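Uncharacterized protein lp_2664 (Lactobacillus plantarum WCFS1, PDB 2PJQ) is of unknown function but belongs to the HD-domain family and is probably a metal-dependent phosphohydrolase. Local coordinates at residues A127-A132 against A187-T192; I136-A141 against N177-K182. All coordinates share one frame; numbering follows the deposited sequence.

Contact 1: A127-A132 against A187-T192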
loop_
_atom_site.group_PDB
_atom_site.type_symbol
_atom_site.label_atom_id
_atom_site.label_comp_id
_atom_site.label_asym_id
_atom_site.label_seq_id
_atom_site.Cartn_x
_atom_site.Cartn_y
_atom_site.Cartn_z
ATOM N N ALA B 127 -20.579 -6.621 -3.646
ATOM C CA ALA B 127 -20.072 -5.385 -4.205
ATOM C C ALA B 127 -18.858 -4.913 -3.415
ATOM O O ALA B 127 -17.822 -4.562 -3.988
ATOM C CB ALA B 127 -21.150 -4.331 -4.177
ATOM N N ASP B 128 -18.984 -4.923 -2.093
ATOM C CA ASP B 128 -17.901 -4.464 -1.241
ATOM C C ASP B 128 -16.640 -5.309 -1.403
ATOM O O ASP B 128 -15.545 -4.773 -1.554
ATOM C CB ASP B 128 -18.346 -4.466 0.219
ATOM C CG ASP B 128 -17.587 -3.461 1.048
ATOM O OD1 ASP B 128 -17.764 -2.249 0.797
ATOM O OD2 ASP B 128 -16.813 -3.868 1.940
ATOM N N ARG B 129 -16.788 -6.627 -1.364
ATOM C CA ARG B 129 -15.634 -7.509 -1.506
ATOM C C ARG B 129 -15.047 -7.405 -2.892
ATOM O O ARG B 129 -13.827 -7.414 -3.060
ATOM C CB ARG B 129 -16.024 -8.956 -1.208
ATOM C CG ARG B 129 -16.263 -9.192 0.273
ATOM C CD ARG B 129 -16.938 -10.516 0.567
ATOM N NE ARG B 129 -17.266 -10.597 1.983
ATOM C CZ ARG B 129 -17.816 -11.653 2.574
ATOM N NH1 ARG B 129 -18.106 -12.744 1.868
ATOM N NH2 ARG B 129 -18.079 -11.613 3.877
ATOM N N LEU B 130 -15.920 -7.287 -3.885
ATOM C CA LEU B 130 -15.477 -7.186 -5.270
ATOM C C LEU B 130 -14.464 -6.075 -5.484
ATOM O O LEU B 130 -13.731 -6.094 -6.459
ATOM C CB LEU B 130 -16.675 -6.981 -6.192
ATOM C CG LEU B 130 -17.222 -8.286 -6.754
ATOM C CD1 LEU B 130 -18.376 -7.980 -7.643
ATOM C CD2 LEU B 130 -16.132 -9.008 -7.545
ATOM N N ASP B 131 -14.440 -5.116 -4.558
ATOM C CA ASP B 131 -13.524 -3.985 -4.610
ATOM C C ASP B 131 -12.366 -4.167 -3.641
ATOM O O ASP B 131 -11.626 -3.225 -3.372
ATOM C CB ASP B 131 -14.251 -2.697 -4.255
ATOM C CG ASP B 131 -13.521 -1.466 -4.765
ATOM O OD1 ASP B 131 -13.380 -1.332 -6.010
ATOM O OD2 ASP B 131 -13.077 -0.635 -3.936
ATOM N N ALA B 132 -12.225 -5.369 -3.095
ATOM C CA ALA B 132 -11.147 -5.650 -2.161
ATOM C C ALA B 132 -10.282 -6.784 -2.694
ATOM O O ALA B 132 -9.640 -7.510 -1.936
ATOM C CB ALA B 132 -11.707 -6.009 -0.785
ATOM N N ALA B 187 -13.703 -14.562 -3.674
ATOM C CA ALA B 187 -14.344 -14.979 -4.935
ATOM C C ALA B 187 -15.068 -16.326 -4.893
ATOM O O ALA B 187 -15.823 -16.680 -5.807
ATOM C CB ALA B 187 -13.307 -14.986 -6.073
ATOM N N ALA B 188 -14.822 -17.094 -3.846
ATOM C CA ALA B 188 -15.468 -18.382 -3.729
ATOM C C ALA B 188 -16.704 -18.129 -2.901
ATOM O O ALA B 188 -17.682 -18.867 -2.992
ATOM C CB ALA B 188 -14.544 -19.370 -3.028
ATOM N N LEU B 189 -16.646 -17.062 -2.108
ATOM C CA LEU B 189 -17.737 -16.692 -1.224
ATOM C C LEU B 189 -18.714 -15.736 -1.893
ATOM O O LEU B 189 -19.796 -15.468 -1.376
ATOM C CB LEU B 189 -17.179 -16.080 0.069
ATOM C CG LEU B 189 -16.365 -17.033 0.963
ATOM C CD1 LEU B 189 -15.896 -16.354 2.253
ATOM C CD2 LEU B 189 -17.227 -18.213 1.297
HETATM N N MSE B 190 -18.335 -15.225 -3.049
HETATM C CA MSE B 190 -19.185 -14.309 -3.781
HETATM C C MSE B 190 -20.582 -14.952 -3.871
HETATM O O MSE B 190 -20.698 -16.167 -4.049
HETATM C CB MSE B 190 -18.581 -14.100 -5.176
HETATM C CG MSE B 190 -18.621 -12.685 -5.693
HETATM SE SE MSE B 190 -17.907 -11.386 -4.456
HETATM C CE MSE B 190 -16.022 -11.825 -4.496
ATOM N N ASN B 191 -21.637 -14.151 -3.749
ATOM C CA ASN B 191 -23.007 -14.665 -3.814
ATOM C C ASN B 191 -23.613 -14.627 -5.223
ATOM O O ASN B 191 -24.060 -15.647 -5.745
ATOM C CB ASN B 191 -23.913 -13.857 -2.888
ATOM C CG ASN B 191 -23.531 -13.979 -1.439
ATOM O OD1 ASN B 191 -23.578 -15.063 -0.870
ATOM N ND2 ASN B 191 -23.158 -12.862 -0.828
ATOM N N THR B 192 -23.642 -13.433 -5.812
ATOM C CA THR B 192 -24.196 -13.193 -7.151
ATOM C C THR B 192 -23.507 -13.980 -8.268
ATOM O O THR B 192 -22.291 -14.130 -8.266
ATOM C CB THR B 192 -24.065 -11.713 -7.535
ATOM O OG1 THR B 192 -24.029 -10.904 -6.354
ATOM C CG2 THR B 192 -25.231 -11.301 -8.417
#

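Contact 2: I136-A141 against N177-K182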
loop_
_atom_site.group_PDB
_atom_site.type_symbol
_atom_site.label_atom_id
_atom_site.label_comp_id
_atom_site.label_asym_id
_atom_site.label_seq_id
_atom_site.Cartn_x
_atom_site.Cartn_y
_atom_site.Cartn_z
ATOM N N ILE B 136 -6.928 -3.479 -7.599
ATOM C CA ILE B 136 -7.449 -2.495 -6.668
ATOM C C ILE B 136 -7.377 -2.986 -5.226
ATOM O O ILE B 136 -6.984 -2.241 -4.329
ATOM C CB ILE B 136 -8.871 -2.108 -7.032
ATOM C CG1 ILE B 136 -8.822 -1.056 -8.156
ATOM C CG2 ILE B 136 -9.601 -1.620 -5.798
ATOM C CD1 ILE B 136 -10.177 -0.607 -8.693
ATOM N N GLY B 137 -7.747 -4.242 -5.007
ATOM C CA GLY B 137 -7.658 -4.805 -3.672
ATOM C C GLY B 137 -6.210 -4.761 -3.208
ATOM O O GLY B 137 -5.924 -4.345 -2.093
ATOM N N ILE B 138 -5.282 -5.192 -4.056
ATOM C CA ILE B 138 -3.867 -5.149 -3.687
ATOM C C ILE B 138 -3.525 -3.743 -3.180
ATOM O O ILE B 138 -3.066 -3.562 -2.049
ATOM C CB ILE B 138 -2.962 -5.443 -4.891
ATOM C CG1 ILE B 138 -3.191 -6.881 -5.378
ATOM C CG2 ILE B 138 -1.509 -5.193 -4.510
ATOM C CD1 ILE B 138 -2.488 -7.212 -6.683
ATOM N N ALA B 139 -3.771 -2.749 -4.030
ATOM C CA ALA B 139 -3.497 -1.362 -3.684
ATOM C C ALA B 139 -4.096 -0.985 -2.344
ATOM O O ALA B 139 -3.366 -0.603 -1.421
ATOM C CB ALA B 139 -4.032 -0.444 -4.759
ATOM N N ARG B 140 -5.418 -1.099 -2.243
ATOM C CA ARG B 140 -6.129 -0.750 -1.019
ATOM C C ARG B 140 -5.665 -1.525 0.202
ATOM O O ARG B 140 -5.584 -0.982 1.303
ATOM C CB ARG B 140 -7.619 -0.975 -1.184
ATOM C CG ARG B 140 -8.292 -0.063 -2.164
ATOM C CD ARG B 140 -9.740 -0.415 -2.128
ATOM N NE ARG B 140 -10.184 -0.251 -0.758
ATOM C CZ ARG B 140 -11.157 -0.943 -0.190
ATOM N NH1 ARG B 140 -11.807 -1.872 -0.883
ATOM N NH2 ARG B 140 -11.462 -0.701 1.081
ATOM N N ALA B 141 -5.390 -2.805 0.005
ATOM C CA ALA B 141 -4.920 -3.660 1.074
ATOM C C ALA B 141 -3.674 -3.032 1.685
ATOM O O ALA B 141 -3.695 -2.587 2.824
ATOM C CB ALA B 141 -4.596 -5.035 0.532
ATOM N N ASN B 177 -0.283 -11.847 4.871
ATOM C CA ASN B 177 -1.177 -12.825 5.482
ATOM C C ASN B 177 -2.661 -12.537 5.228
ATOM O O ASN B 177 -3.505 -13.442 5.277
ATOM C CB ASN B 177 -0.930 -12.913 6.993
ATOM C CG ASN B 177 0.410 -13.554 7.348
ATOM O OD1 ASN B 177 1.016 -14.280 6.551
ATOM N ND2 ASN B 177 0.867 -13.301 8.565
ATOM N N HIS B 178 -2.981 -11.278 4.949
ATOM C CA HIS B 178 -4.359 -10.894 4.698
ATOM C C HIS B 178 -4.908 -11.541 3.434
ATOM O O HIS B 178 -6.085 -11.881 3.376
ATOM C CB HIS B 178 -4.486 -9.371 4.613
ATOM C CG HIS B 178 -5.879 -8.883 4.848
ATOM N ND1 HIS B 178 -6.686 -9.406 5.839
ATOM C CD2 HIS B 178 -6.621 -7.947 4.213
ATOM C CE1 HIS B 178 -7.866 -8.815 5.799
ATOM N NE2 HIS B 178 -7.853 -7.927 4.822
ATOM N N PHE B 179 -4.065 -11.708 2.418
ATOM C CA PHE B 179 -4.524 -12.347 1.190
ATOM C C PHE B 179 -4.854 -13.787 1.547
ATOM O O PHE B 179 -5.949 -14.262 1.278
ATOM C CB PHE B 179 -3.453 -12.306 0.093
ATOM C CG PHE B 179 -3.170 -10.929 -0.422
ATOM C CD1 PHE B 179 -2.397 -10.045 0.311
ATOM C CD2 PHE B 179 -3.723 -10.493 -1.606
ATOM C CE1 PHE B 179 -2.179 -8.738 -0.134
ATOM C CE2 PHE B 179 -3.512 -9.185 -2.056
ATOM C CZ PHE B 179 -2.739 -8.313 -1.315
ATOM N N TYR B 180 -3.908 -14.466 2.183
ATOM C CA TYR B 180 -4.112 -15.850 2.580
ATOM C C TYR B 180 -5.296 -15.982 3.515
ATOM O O TYR B 180 -6.170 -16.820 3.299
ATOM C CB TYR B 180 -2.861 -16.401 3.272
ATOM C CG TYR B 180 -1.733 -16.739 2.322
ATOM C CD1 TYR B 180 -1.914 -17.677 1.307
ATOM C CD2 TYR B 180 -0.495 -16.086 2.408
ATOM C CE1 TYR B 180 -0.898 -17.954 0.393
ATOM C CE2 TYR B 180 0.530 -16.357 1.497
ATOM C CZ TYR B 180 0.315 -17.287 0.491
ATOM O OH TYR B 180 1.286 -17.511 -0.456
ATOM N N GLU B 181 -5.316 -15.142 4.546
ATOM C CA GLU B 181 -6.366 -15.147 5.564
ATOM C C GLU B 181 -7.755 -14.696 5.123
ATOM O O GLU B 181 -8.763 -15.121 5.699
ATOM C CB GLU B 181 -5.936 -14.273 6.746
ATOM C CG GLU B 181 -4.767 -14.826 7.519
ATOM C CD GLU B 181 -4.275 -13.886 8.592
ATOM O OE1 GLU B 181 -5.108 -13.237 9.262
ATOM O OE2 GLU B 181 -3.045 -13.810 8.782
ATOM N N LYS B 182 -7.809 -13.824 4.114
ATOM C CA LYS B 182 -9.081 -13.289 3.656
ATOM C C LYS B 182 -9.237 -13.157 2.150
ATOM O O LYS B 182 -9.819 -14.024 1.513
ATOM C CB LYS B 182 -9.336 -11.932 4.332
ATOM C CG LYS B 182 -10.663 -11.271 3.946
ATOM C CD LYS B 182 -11.160 -10.285 4.993
ATOM C CE LYS B 182 -12.359 -9.505 4.487
ATOM N NZ LYS B 182 -11.954 -8.244 3.778
#

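Contact 1: A127-A132 against A187-T192
Met190, a selenomethionine, reaches from 187-192 into the angle between Leu130 and the stem of Arg129 on 127-132. Its chain is bent at both chi2 (51°) and chi3 (70°), a double fold that turns the SE-CE end toward helix 119-130. Met190 SE lies 3.9 Å from Leu130 CG. The methyl Met190 CE sits 4.2 Å from Leu130 CD2. Met190 CE also comes within 4.4 Å of Arg129 CB, a looser touch. This half of the contact is buried: Ala195 and Ala199 both pack against Leu130 and Met190, closing the small apolar cluster. Helix 119-130 carries Asp128; together with His34, His63 and Asp64 that residue matches the H...HD...D pattern of HD domains, although no metal is bound to these side chains here. The backbone turns out of the helix 186-189 conformation at Met190. Just beyond it, the backbone N atoms of Asn191 and Thr192 are hydrogen-bonded to the carboxylate of Asp126, one to each oxygen, so the turn is pinned to helix 119-130 a turn away from Leu130. The outer half is thinner. Arg129, extended from CG to NE, runs outward until Arg129 NH1 stands 3.9 Å from CB of the exposed Leu189, the two side chains meeting at a slant. No hydrogen bond spans the two segments, and the guanidinium meets only aliphatic carbon of 187-192 on this solvent-facing side.

Contact 2: I136-A141 against N177-K182
Phe179 of helix 175-183 turns the CE2 and CZ corner of its ring to helix 134-148, and meets Ile138 and Ala141 there. The phenylalanine has CG anti to its carbonyl carbon (chi1 -68°), which carries the ring toward helix 134-148. Ile138 comes at the ring edge, near the ring plane: its CG1 lies 4.1 Å from Phe179 CE2, and the two side chains stand at about a right angle to each other. Phe179 CZ reaches past the isoleucine side chain to the backbone, 4.1 Å from Ile138 CA. One turn on, the methyl CB of Ala141 approaches Phe179 CZ obliquely at 4.2 Å. This is apolar helix-to-helix packing in an all-helical fold, with Phe179 as the single bridging side chain and no hydrogen bond between the segments. Helix 175-183 has a wider pi-type turn at 179-182, which starts at this phenylalanine. Met206 and Val210 of helix 204-219 also touch the Phe179 side chain, joining a third helix to the cluster. Ile138 also packs on Phe209 of the second subunit, while Ala139, whose CB points away from helix 175-183, meets Leu142 of that subunit.

Contacts 1 and 2 have centres 13 Å apart and are joined twice along the chain: helix 119-130 leads into helix 134-148, and helix 175-183 into helix 186-189. They also touch directly at the first of these junctions, where Asp131 OD2 and Arg140 NH1 form a salt bridge at 3.5 Å and Ile136 CG2 lies 3.5 Å from Asp131 O. Asp131 is tied to helix 32-49 as well, by a salt bridge to Arg37 and a hydrogen bond to His34. Through His34 the junction adjoins the putative HD-type metal site, to which 127-132 would contribute Asp128; contact 2 borders the second subunit more widely, whereas contact 1 reaches it through Asp131 alone, which packs on Asp220 of that subunit.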